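Glucose-6-phosphate 1-dehydrogenase (Mycobacterium avium, PDB 4LGV) probably catalyses the NADP-dependent oxidation of glucose 6-phosphate to 6-phosphogluconolactone, the entry reaction of the pentose phosphate pathway. Local coordinates at residues G37-L42 with A68-T73; I222-I227 with H472-W477; R351-H356 with P371-L376. All blocks are in the same frame, centred on the assembly; numbering follows the deposited sequence.

Overall arrangement
Interaction 1 belongs to the nucleotide-binding domain, whereas interactions 2 and 3 share the large mixed sheet of the C-terminal domain. The centre of interaction 1 lies 48 Å from that of interaction 2 and 50 Å from that of interaction 3, on the opposite side of the chain's centre, and the nearest atoms are still about 24 and 26 Å away. Interaction 1 probably borders the coenzyme site, as expected from its glycine-rich turn. Interactions 2 and 3, with centres 9 Å apart, join directly because strands 222-230 and 347-354 are neighbours: His226 O lies 2.7 Å from Arg351 N. At the edge of interaction 3, Asn372 reaches a second subunit.

Interaction 1 (G37-L42 with A68-T73)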
loop_
_atom_site.group_PDB
_atom_site.type_symbol
_atom_site.label_atom_id
_atom_site.label_comp_id
_atom_site.label_asym_id
_atom_site.label_seq_id
_atom_site.Cartn_x
_atom_site.Cartn_y
_atom_site.Cartn_z
ATOM N N GLY A 37 -28.397 -35.644 -31.215
ATOM C CA GLY A 37 -27.416 -35.378 -32.284
ATOM C C GLY A 37 -26.287 -36.407 -32.336
ATOM O O GLY A 37 -25.210 -36.119 -32.806
ATOM N N ILE A 38 -26.574 -37.623 -31.897
ATOM C CA ILE A 38 -25.557 -38.670 -31.698
ATOM C C ILE A 38 -24.947 -39.178 -33.010
ATOM O O ILE A 38 -23.875 -39.793 -32.997
ATOM C CB ILE A 38 -26.154 -39.835 -30.874
ATOM C CG1 ILE A 38 -25.086 -40.760 -30.352
ATOM C CG2 ILE A 38 -27.126 -40.632 -31.713
ATOM C CD1 ILE A 38 -24.221 -40.157 -29.300
ATOM N N THR A 39 -25.576 -38.884 -34.144
ATOM C CA THR A 39 -25.016 -39.236 -35.460
ATOM C C THR A 39 -24.337 -38.083 -36.167
ATOM O O THR A 39 -23.859 -38.256 -37.297
ATOM C CB THR A 39 -26.101 -39.757 -36.409
ATOM O OG1 THR A 39 -27.064 -38.738 -36.653
ATOM C CG2 THR A 39 -26.760 -40.963 -35.825
ATOM N N GLY A 40 -24.234 -36.921 -35.508
ATOM C CA GLY A 40 -23.599 -35.757 -36.132
ATOM C C GLY A 40 -22.080 -35.674 -36.015
ATOM O O GLY A 40 -21.421 -36.591 -35.519
ATOM N N ASP A 41 -21.527 -34.575 -36.541
ATOM C CA ASP A 41 -20.063 -34.403 -36.650
ATOM C C ASP A 41 -19.349 -34.318 -35.307
ATOM O O ASP A 41 -18.295 -34.937 -35.132
ATOM C CB ASP A 41 -19.670 -33.208 -37.522
ATOM C CG ASP A 41 -20.046 -33.399 -38.997
ATOM O OD1 ASP A 41 -20.140 -34.576 -39.494
ATOM O OD2 ASP A 41 -20.268 -32.356 -39.667
ATOM N N LEU A 42 -19.917 -33.582 -34.371
ATOM C CA LEU A 42 -19.267 -33.459 -33.075
ATOM C C LEU A 42 -19.230 -34.815 -32.348
ATOM O O LEU A 42 -18.206 -35.176 -31.732
ATOM C CB LEU A 42 -19.915 -32.375 -32.215
ATOM C CG LEU A 42 -19.152 -32.088 -30.902
ATOM C CD1 LEU A 42 -17.708 -31.637 -31.162
ATOM C CD2 LEU A 42 -19.931 -31.039 -30.072
ATOM N N ALA A 68 -31.381 -39.237 -32.687
ATOM C CA ALA A 68 -31.120 -38.601 -33.958
ATOM C C ALA A 68 -32.267 -38.897 -34.953
ATOM O O ALA A 68 -33.095 -39.772 -34.704
ATOM C CB ALA A 68 -29.779 -39.065 -34.511
ATOM N N SER A 69 -32.255 -38.228 -36.097
ATOM C CA SER A 69 -33.196 -38.524 -37.164
ATOM C C SER A 69 -32.856 -39.764 -37.985
ATOM O O SER A 69 -33.728 -40.355 -38.583
ATOM C CB SER A 69 -33.290 -37.331 -38.125
ATOM O OG SER A 69 -32.071 -37.161 -38.818
ATOM N N ASP A 70 -31.604 -40.198 -37.997
ATOM C CA ASP A 70 -31.254 -41.319 -38.879
ATOM C C ASP A 70 -32.068 -42.584 -38.555
ATOM O O ASP A 70 -32.171 -43.003 -37.403
ATOM C CB ASP A 70 -29.776 -41.637 -38.796
ATOM C CG ASP A 70 -28.922 -40.394 -38.936
ATOM O OD1 ASP A 70 -29.064 -39.435 -38.142
ATOM O OD2 ASP A 70 -28.040 -40.393 -39.769
ATOM N N ASP A 71 -32.589 -43.215 -39.599
ATOM C CA ASP A 71 -33.319 -44.460 -39.438
ATOM C C ASP A 71 -32.314 -45.592 -39.517
ATOM O O ASP A 71 -32.125 -46.215 -40.563
ATOM C CB ASP A 71 -34.401 -44.575 -40.517
ATOM C CG ASP A 71 -35.329 -45.758 -40.321
ATOM O OD1 ASP A 71 -35.270 -46.422 -39.267
ATOM O OD2 ASP A 71 -36.152 -46.015 -41.258
ATOM N N ILE A 72 -31.682 -45.868 -38.394
ATOM C CA ILE A 72 -30.699 -46.933 -38.287
ATOM C C ILE A 72 -30.990 -47.714 -37.036
ATOM O O ILE A 72 -31.767 -47.280 -36.192
ATOM C CB ILE A 72 -29.271 -46.386 -38.212
ATOM C CG1 ILE A 72 -29.112 -45.471 -37.008
ATOM C CG2 ILE A 72 -28.940 -45.655 -39.509
ATOM C CD1 ILE A 72 -27.694 -45.019 -36.754
ATOM N N THR A 73 -30.388 -48.877 -36.922
ATOM C CA THR A 73 -30.538 -49.713 -35.733
ATOM C C THR A 73 -29.441 -49.352 -34.720
ATOM O O THR A 73 -28.472 -48.676 -35.033
ATOM C CB THR A 73 -30.342 -51.186 -36.096
ATOM O OG1 THR A 73 -29.003 -51.364 -36.559
ATOM C CG2 THR A 73 -31.339 -51.647 -37.210
#
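Thr39 and Asp70 join two loops at the C-terminal ends of adjacent strands in a Rossmann-type domain. The first loop is the glycine-rich turn that leads from strand 32-36 into helix 41-56, and its sequence, Gly-Ile-Thr-Gly-Asp-Leu, matches the dinucleotide-binding fingerprint of glucose-6-phosphate dehydrogenases. Gly37 to Gly40 form a type I turn, closed by Gly40 N to Gly37 O at 3.0 Å. Gly37 adopts a positive phi of 101°, a backbone conformation readily open to glycine, and Gly40 is the N-cap of the helix.

The turn projects Thr39 at the second loop. Its hydroxyl sits between the backbone N and the carbonyl carbon (chi1 63°), and from there Thr39 OG1 donates to Asp70 OD1 over 2.6 Å. The two side chains approach from opposite directions, and the hydroxyl meets OD1 from above the carboxylate, 47° out of its plane. The other oxygen, OD2, has a long, weak ion pair with Arg80. Ala68 packs beside the bond, its CB 3.5 Å from Thr39 OG1 and 3.8 Å from Thr39 CG2. Thr39 CG2 also reaches Ile72 CD1 at 4.3 Å, while Ile38 CG2 makes a lighter apolar contact with Ala68 CB.

Strand 104-108 lies beyond strand 64-68 in the parallel sheet. Its Tyr106 packs against Ile38, Ala68 and Ile72, and the hydroxyls of Tyr106 and Ser108 both bond to Asp70 O, holding the second loop just before helix 74-87.

Interaction 2 (I222-I227 with H472-W477); sequences ISEIHI and HGRHAW
From Ser223 to Ile227 the strand runs 31° from the direction of Arg474 to Trp477, with Glu224 and His475 at a CA separation of 7.7 Å, too wide for backbone pairing, so side chains from the strand bridge to the loop. Ser223 and Glu224 form a classic beta bulge opposite Phe353 in the mixed sheet, and the CB atoms of both point at the loop.

Glu224 is the hub. Its first torsion (-175°) swings CG across from the backbone N, and the extended chain carries the carboxylate to the loop, where OE1 takes two hydrogen bonds. His475 N donates to Glu224 OE1 from the syn side at 3.1 Å, and His226 NE2 to the same oxygen from the anti side at 2.8 Å. The second bond fixes the rotation of the imidazole, whose edge is turned to the loop backbone, with CE1 beside His475 O and Ala476 O. Arg474 NH1 stays 4.0 Å from Glu224 OE2, short of a salt bridge, although the aliphatic part of Arg474 lies against the carboxylate.

Trp477 meets His226 obliquely, the imidazole and six-membered ring planes at 50°, and its indole NE1 is held by Ala467 O. The His475 ring stacks on Phe353 of the neighbouring strand and presents its edge to Glu224 OE2. A water bridges Ser223 OG and His475 NE2, 2.9 Å from each.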
loop_
_atom_site.group_PDB
_atom_site.type_symbol
_atom_site.label_atom_id
_atom_site.label_comp_id
_atom_site.label_asym_id
_atom_site.label_seq_id
_atom_site.Cartn_x
_atom_site.Cartn_y
_atom_site.Cartn_z
ATOM N N ILE A 222 0.778 -3.100 -11.335
ATOM C CA ILE A 222 0.642 -3.588 -12.717
ATOM C C ILE A 222 0.344 -2.401 -13.606
ATOM O O ILE A 222 -0.575 -1.633 -13.317
ATOM C CB ILE A 222 -0.523 -4.568 -12.870
ATOM C CG1 ILE A 222 -0.353 -5.833 -12.026
ATOM C CG2 ILE A 222 -0.738 -4.941 -14.306
ATOM C CD1 ILE A 222 0.955 -6.529 -12.194
ATOM N N SER A 223 1.129 -2.240 -14.673
ATOM C CA SER A 223 0.901 -1.119 -15.619
ATOM C C SER A 223 0.086 -1.489 -16.835
ATOM O O SER A 223 -0.624 -0.657 -17.356
ATOM C CB SER A 223 2.184 -0.473 -16.120
ATOM O OG SER A 223 2.879 -1.415 -16.903
ATOM N N GLU A 224 0.118 -2.738 -17.221
ATOM C CA GLU A 224 -0.460 -3.145 -18.470
ATOM C C GLU A 224 -0.631 -4.658 -18.511
ATOM O O GLU A 224 0.200 -5.381 -17.961
ATOM C CB GLU A 224 0.492 -2.709 -19.592
ATOM C CG GLU A 224 0.016 -2.926 -20.995
ATOM C CD GLU A 224 0.788 -2.037 -21.979
ATOM O OE1 GLU A 224 0.984 -2.434 -23.176
ATOM O OE2 GLU A 224 1.220 -0.962 -21.558
ATOM N N ILE A 225 -1.630 -5.119 -19.254
ATOM C CA ILE A 225 -1.873 -6.538 -19.444
ATOM C C ILE A 225 -1.979 -6.887 -20.924
ATOM O O ILE A 225 -2.649 -6.177 -21.662
ATOM C CB ILE A 225 -3.178 -6.949 -18.736
ATOM C CG1 ILE A 225 -3.057 -6.678 -17.231
ATOM C CG2 ILE A 225 -3.434 -8.421 -18.945
ATOM C CD1 ILE A 225 -4.263 -6.946 -16.401
ATOM N N HIS A 226 -1.321 -7.973 -21.350
ATOM C CA HIS A 226 -1.445 -8.489 -22.727
ATOM C C HIS A 226 -1.939 -9.927 -22.679
ATOM O O HIS A 226 -1.372 -10.765 -21.970
ATOM C CB HIS A 226 -0.137 -8.534 -23.469
ATOM C CG HIS A 226 0.424 -7.202 -23.812
ATOM N ND1 HIS A 226 1.612 -7.063 -24.495
ATOM C CD2 HIS A 226 0.010 -5.952 -23.511
ATOM C CE1 HIS A 226 1.876 -5.776 -24.660
ATOM N NE2 HIS A 226 0.931 -5.081 -24.050
ATOM N N ILE A 227 -3.011 -10.188 -23.398
ATOM C CA ILE A 227 -3.549 -11.529 -23.517
ATOM C C ILE A 227 -3.349 -12.026 -24.945
ATOM O O ILE A 227 -3.759 -11.367 -25.902
ATOM C CB ILE A 227 -5.034 -11.533 -23.172
ATOM C CG1 ILE A 227 -5.175 -11.231 -21.678
ATOM C CG2 ILE A 227 -5.631 -12.872 -23.529
ATOM C CD1 ILE A 227 -6.611 -11.132 -21.181
ATOM N N HIS A 472 1.464 1.086 -29.753
ATOM C CA HIS A 472 2.571 1.994 -30.091
ATOM C C HIS A 472 3.133 2.872 -28.969
ATOM O O HIS A 472 4.351 2.908 -28.786
ATOM C CB HIS A 472 2.326 2.744 -31.468
ATOM C CG HIS A 472 2.091 4.217 -31.350
ATOM N ND1 HIS A 472 3.071 5.177 -31.537
ATOM C CD2 HIS A 472 0.953 4.894 -31.085
ATOM C CE1 HIS A 472 2.538 6.379 -31.384
ATOM N NE2 HIS A 472 1.255 6.233 -31.109
ATOM N N GLY A 473 2.295 3.531 -28.184
ATOM C CA GLY A 473 2.781 4.258 -26.991
ATOM C C GLY A 473 2.874 3.416 -25.708
ATOM O O GLY A 473 3.088 3.951 -24.614
ATOM N N ARG A 474 2.789 2.097 -25.831
ATOM C CA ARG A 474 2.736 1.184 -24.654
ATOM C C ARG A 474 3.831 0.131 -24.734
ATOM O O ARG A 474 4.879 0.394 -25.300
ATOM C CB ARG A 474 1.348 0.537 -24.623
ATOM C CG ARG A 474 0.259 1.565 -24.374
ATOM C CD ARG A 474 0.563 2.034 -22.917
ATOM N NE ARG A 474 -0.316 3.015 -22.289
ATOM C CZ ARG A 474 -0.355 3.306 -20.982
ATOM N NH1 ARG A 474 0.387 2.659 -20.059
ATOM N NH2 ARG A 474 -1.215 4.229 -20.577
ATOM N N HIS A 475 3.622 -1.040 -24.138
ATOM C CA HIS A 475 4.621 -2.122 -24.196
ATOM C C HIS A 475 4.467 -2.905 -25.462
ATOM O O HIS A 475 3.358 -3.251 -25.833
ATOM C CB HIS A 475 4.464 -3.048 -23.010
ATOM C CG HIS A 475 4.904 -2.421 -21.736
ATOM N ND1 HIS A 475 6.230 -2.373 -21.360
ATOM C CD2 HIS A 475 4.206 -1.767 -20.775
ATOM C CE1 HIS A 475 6.321 -1.742 -20.203
ATOM N NE2 HIS A 475 5.110 -1.369 -19.825
ATOM N N ALA A 476 5.580 -3.165 -26.125
ATOM C CA ALA A 476 5.575 -4.016 -27.308
ATOM C C ALA A 476 5.041 -5.408 -27.000
ATOM O O ALA A 476 5.217 -5.926 -25.901
ATOM C CB ALA A 476 6.978 -4.102 -27.887
ATOM N N TRP A 477 4.346 -6.011 -27.956
ATOM C CA TRP A 477 4.003 -7.418 -27.862
ATOM C C TRP A 477 5.301 -8.208 -27.682
ATOM O O TRP A 477 6.229 -8.036 -28.454
ATOM C CB TRP A 477 3.325 -7.894 -29.119
ATOM C CG TRP A 477 1.948 -7.300 -29.379
ATOM C CD1 TRP A 477 1.644 -6.396 -30.329
ATOM C CD2 TRP A 477 0.719 -7.625 -28.739
ATOM N NE1 TRP A 477 0.313 -6.105 -30.308
ATOM C CE2 TRP A 477 -0.277 -6.832 -29.324
ATOM C CE3 TRP A 477 0.376 -8.455 -27.696
ATOM C CZ2 TRP A 477 -1.596 -6.881 -28.936
ATOM C CZ3 TRP A 477 -0.945 -8.506 -27.320
ATOM C CH2 TRP A 477 -1.914 -7.744 -27.966
HETATM O O HOH W 1 5.762 -1.054 -16.990
#

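Interaction 3 (R351-H356 with P371-L376)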
loop_
_atom_site.group_PDB
_atom_site.type_symbol
_atom_site.label_atom_id
_atom_site.label_comp_id
_atom_site.label_asym_id
_atom_site.label_seq_id
_atom_site.Cartn_x
_atom_site.Cartn_y
_atom_site.Cartn_z
ATOM N N ARG A 351 -0.045 -11.886 -19.869
ATOM C CA ARG A 351 1.248 -11.321 -19.498
ATOM C C ARG A 351 0.990 -10.007 -18.805
ATOM O O ARG A 351 0.428 -9.102 -19.375
ATOM C CB ARG A 351 2.125 -11.089 -20.743
ATOM C CG ARG A 351 3.500 -10.492 -20.454
ATOM C CD ARG A 351 4.342 -10.499 -21.697
ATOM N NE ARG A 351 4.679 -11.857 -22.085
ATOM C CZ ARG A 351 5.805 -12.473 -21.804
ATOM N NH1 ARG A 351 6.737 -11.849 -21.127
ATOM N NH2 ARG A 351 5.977 -13.730 -22.198
ATOM N N MET A 352 1.404 -9.909 -17.550
ATOM C CA MET A 352 1.156 -8.705 -16.773
ATOM C C MET A 352 2.471 -7.959 -16.550
ATOM O O MET A 352 3.409 -8.527 -15.990
ATOM C CB MET A 352 0.515 -9.095 -15.470
ATOM C CG MET A 352 -0.762 -9.885 -15.663
ATOM S SD MET A 352 -1.303 -10.507 -14.078
ATOM C CE MET A 352 -2.358 -9.127 -13.766
ATOM N N PHE A 353 2.546 -6.713 -17.039
ATOM C CA PHE A 353 3.724 -5.884 -16.913
ATOM C C PHE A 353 3.648 -5.088 -15.648
ATOM O O PHE A 353 2.609 -4.414 -15.398
ATOM C CB PHE A 353 3.798 -4.879 -18.067
ATOM C CG PHE A 353 4.037 -5.506 -19.411
ATOM C CD1 PHE A 353 2.985 -5.950 -20.169
ATOM C CD2 PHE A 353 5.306 -5.682 -19.888
ATOM C CE1 PHE A 353 3.181 -6.498 -21.432
ATOM C CE2 PHE A 353 5.534 -6.252 -21.134
ATOM C CZ PHE A 353 4.465 -6.663 -21.915
ATOM N N LEU A 354 4.700 -5.115 -14.832
ATOM C CA LEU A 354 4.727 -4.227 -13.645
ATOM C C LEU A 354 5.251 -2.870 -13.995
ATOM O O LEU A 354 5.964 -2.756 -14.956
ATOM C CB LEU A 354 5.588 -4.778 -12.550
ATOM C CG LEU A 354 4.910 -5.852 -11.695
ATOM C CD1 LEU A 354 4.842 -7.188 -12.413
ATOM C CD2 LEU A 354 5.670 -6.024 -10.406
ATOM N N HIS A 355 4.894 -1.827 -13.238
ATOM C CA HIS A 355 5.614 -0.565 -13.346
ATOM C C HIS A 355 7.063 -0.802 -12.969
ATOM O O HIS A 355 7.399 -1.698 -12.125
ATOM C CB HIS A 355 5.077 0.518 -12.359
ATOM C CG HIS A 355 3.635 0.828 -12.530
ATOM N ND1 HIS A 355 3.176 1.629 -13.553
ATOM C CD2 HIS A 355 2.540 0.437 -11.836
ATOM C CE1 HIS A 355 1.862 1.727 -13.489
ATOM N NE2 HIS A 355 1.450 1.004 -12.462
ATOM N N HIS A 356 7.923 0.039 -13.522
ATOM C CA HIS A 356 9.297 0.145 -12.986
ATOM C C HIS A 356 9.281 0.642 -11.567
ATOM O O HIS A 356 8.334 1.291 -11.139
ATOM C CB HIS A 356 10.181 1.066 -13.838
ATOM C CG HIS A 356 10.682 0.420 -15.094
ATOM N ND1 HIS A 356 11.606 -0.611 -15.103
ATOM C CD2 HIS A 356 10.409 0.680 -16.395
ATOM C CE1 HIS A 356 11.890 -0.950 -16.355
ATOM N NE2 HIS A 356 11.156 -0.200 -17.152
ATOM N N PRO A 371 10.598 -3.931 -17.537
ATOM C CA PRO A 371 10.110 -4.025 -16.182
ATOM C C PRO A 371 9.820 -5.475 -15.868
ATOM O O PRO A 371 9.759 -6.298 -16.787
ATOM C CB PRO A 371 8.818 -3.196 -16.206
ATOM C CG PRO A 371 8.363 -3.230 -17.598
ATOM C CD PRO A 371 9.620 -3.276 -18.437
ATOM N N ASN A 372 9.700 -5.787 -14.592
ATOM C CA ASN A 372 9.297 -7.111 -14.167
ATOM C C ASN A 372 7.968 -7.501 -14.840
ATOM O O ASN A 372 7.126 -6.624 -15.172
ATOM C CB ASN A 372 9.127 -7.155 -12.643
ATOM C CG ASN A 372 10.443 -6.979 -11.862
ATOM O OD1 ASN A 372 10.402 -6.827 -10.659
ATOM N ND2 ASN A 372 11.580 -7.070 -12.513
ATOM N N GLN A 373 7.782 -8.796 -15.030
ATOM C CA GLN A 373 6.536 -9.328 -15.601
ATOM C C GLN A 373 6.091 -10.598 -14.905
ATOM O O GLN A 373 6.887 -11.427 -14.500
ATOM C CB GLN A 373 6.762 -9.635 -17.085
ATOM C CG GLN A 373 6.875 -8.369 -17.896
ATOM C CD GLN A 373 7.396 -8.591 -19.303
ATOM O OE1 GLN A 373 6.858 -9.369 -20.071
ATOM N NE2 GLN A 373 8.401 -7.827 -19.658
ATOM N N ILE A 374 4.785 -10.735 -14.780
ATOM C CA ILE A 374 4.158 -11.971 -14.340
ATOM C C ILE A 374 3.506 -12.580 -15.560
ATOM O O ILE A 374 2.642 -11.965 -16.128
ATOM C CB ILE A 374 3.088 -11.708 -13.300
ATOM C CG1 ILE A 374 3.730 -11.109 -12.046
ATOM C CG2 ILE A 374 2.378 -13.001 -12.940
ATOM C CD1 ILE A 374 2.726 -10.622 -11.023
ATOM N N VAL A 375 3.924 -13.774 -15.945
ATOM C CA VAL A 375 3.373 -14.441 -17.115
ATOM C C VAL A 375 2.630 -15.709 -16.725
ATOM O O VAL A 375 3.182 -16.582 -16.092
ATOM C CB VAL A 375 4.470 -14.794 -18.098
ATOM C CG1 VAL A 375 3.865 -15.268 -19.399
ATOM C CG2 VAL A 375 5.360 -13.591 -18.387
ATOM N N LEU A 376 1.377 -15.800 -17.123
ATOM C CA LEU A 376 0.566 -16.978 -16.911
ATOM C C LEU A 376 0.312 -17.680 -18.246
ATOM O O LEU A 376 -0.385 -17.127 -19.082
ATOM C CB LEU A 376 -0.782 -16.567 -16.291
ATOM C CG LEU A 376 -0.718 -15.724 -15.014
ATOM C CD1 LEU A 376 -2.082 -15.273 -14.598
ATOM C CD2 LEU A 376 -0.099 -16.492 -13.876
HETATM O O HOH W 2 9.481 -3.969 -12.522
#
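Arg351 spreads one face of its guanidinium over Val375, whose CG2 methyl is 3.5 Å from Arg351 NH1. A bend at chi3 in the arginine chain also brings NH1 to Gln373 OE1 at 2.7 Å, with an N-H...O angle of 161° and the oxygen in the guanidinium plane. The amide itself is turned 75° from that plane. This bond and the salt bridge from NE to Glu349 together hold the group. Gln373 then runs alongside Phe353, its CD 3.5 Å from CE2 of the ring.

These residues stand on one face of a long-looped beta hairpin, two antiparallel strands (172° between their directions) in the mixed sheet of the C-terminal domain. Met352 and Ile374 form a hydrogen-bonded pair, with Met352 N to Ile374 O at 2.8 Å and a reciprocal bond. Met352 CB and Ile374 CB meet on the opposite face, and Leu354 CD1 touches Ile374 CG1.

Where the strands give way to loop, Leu354 N still bonds to Asn372 O, and a water links His355 O with Asn372 N. The side-chain amide of Asn372 bonds to Asn210 and Ala212 of a second subunit. Pro371 CB sits over the centre of the His356 ring, a CH-pi contact 3.9 Å from the centroid.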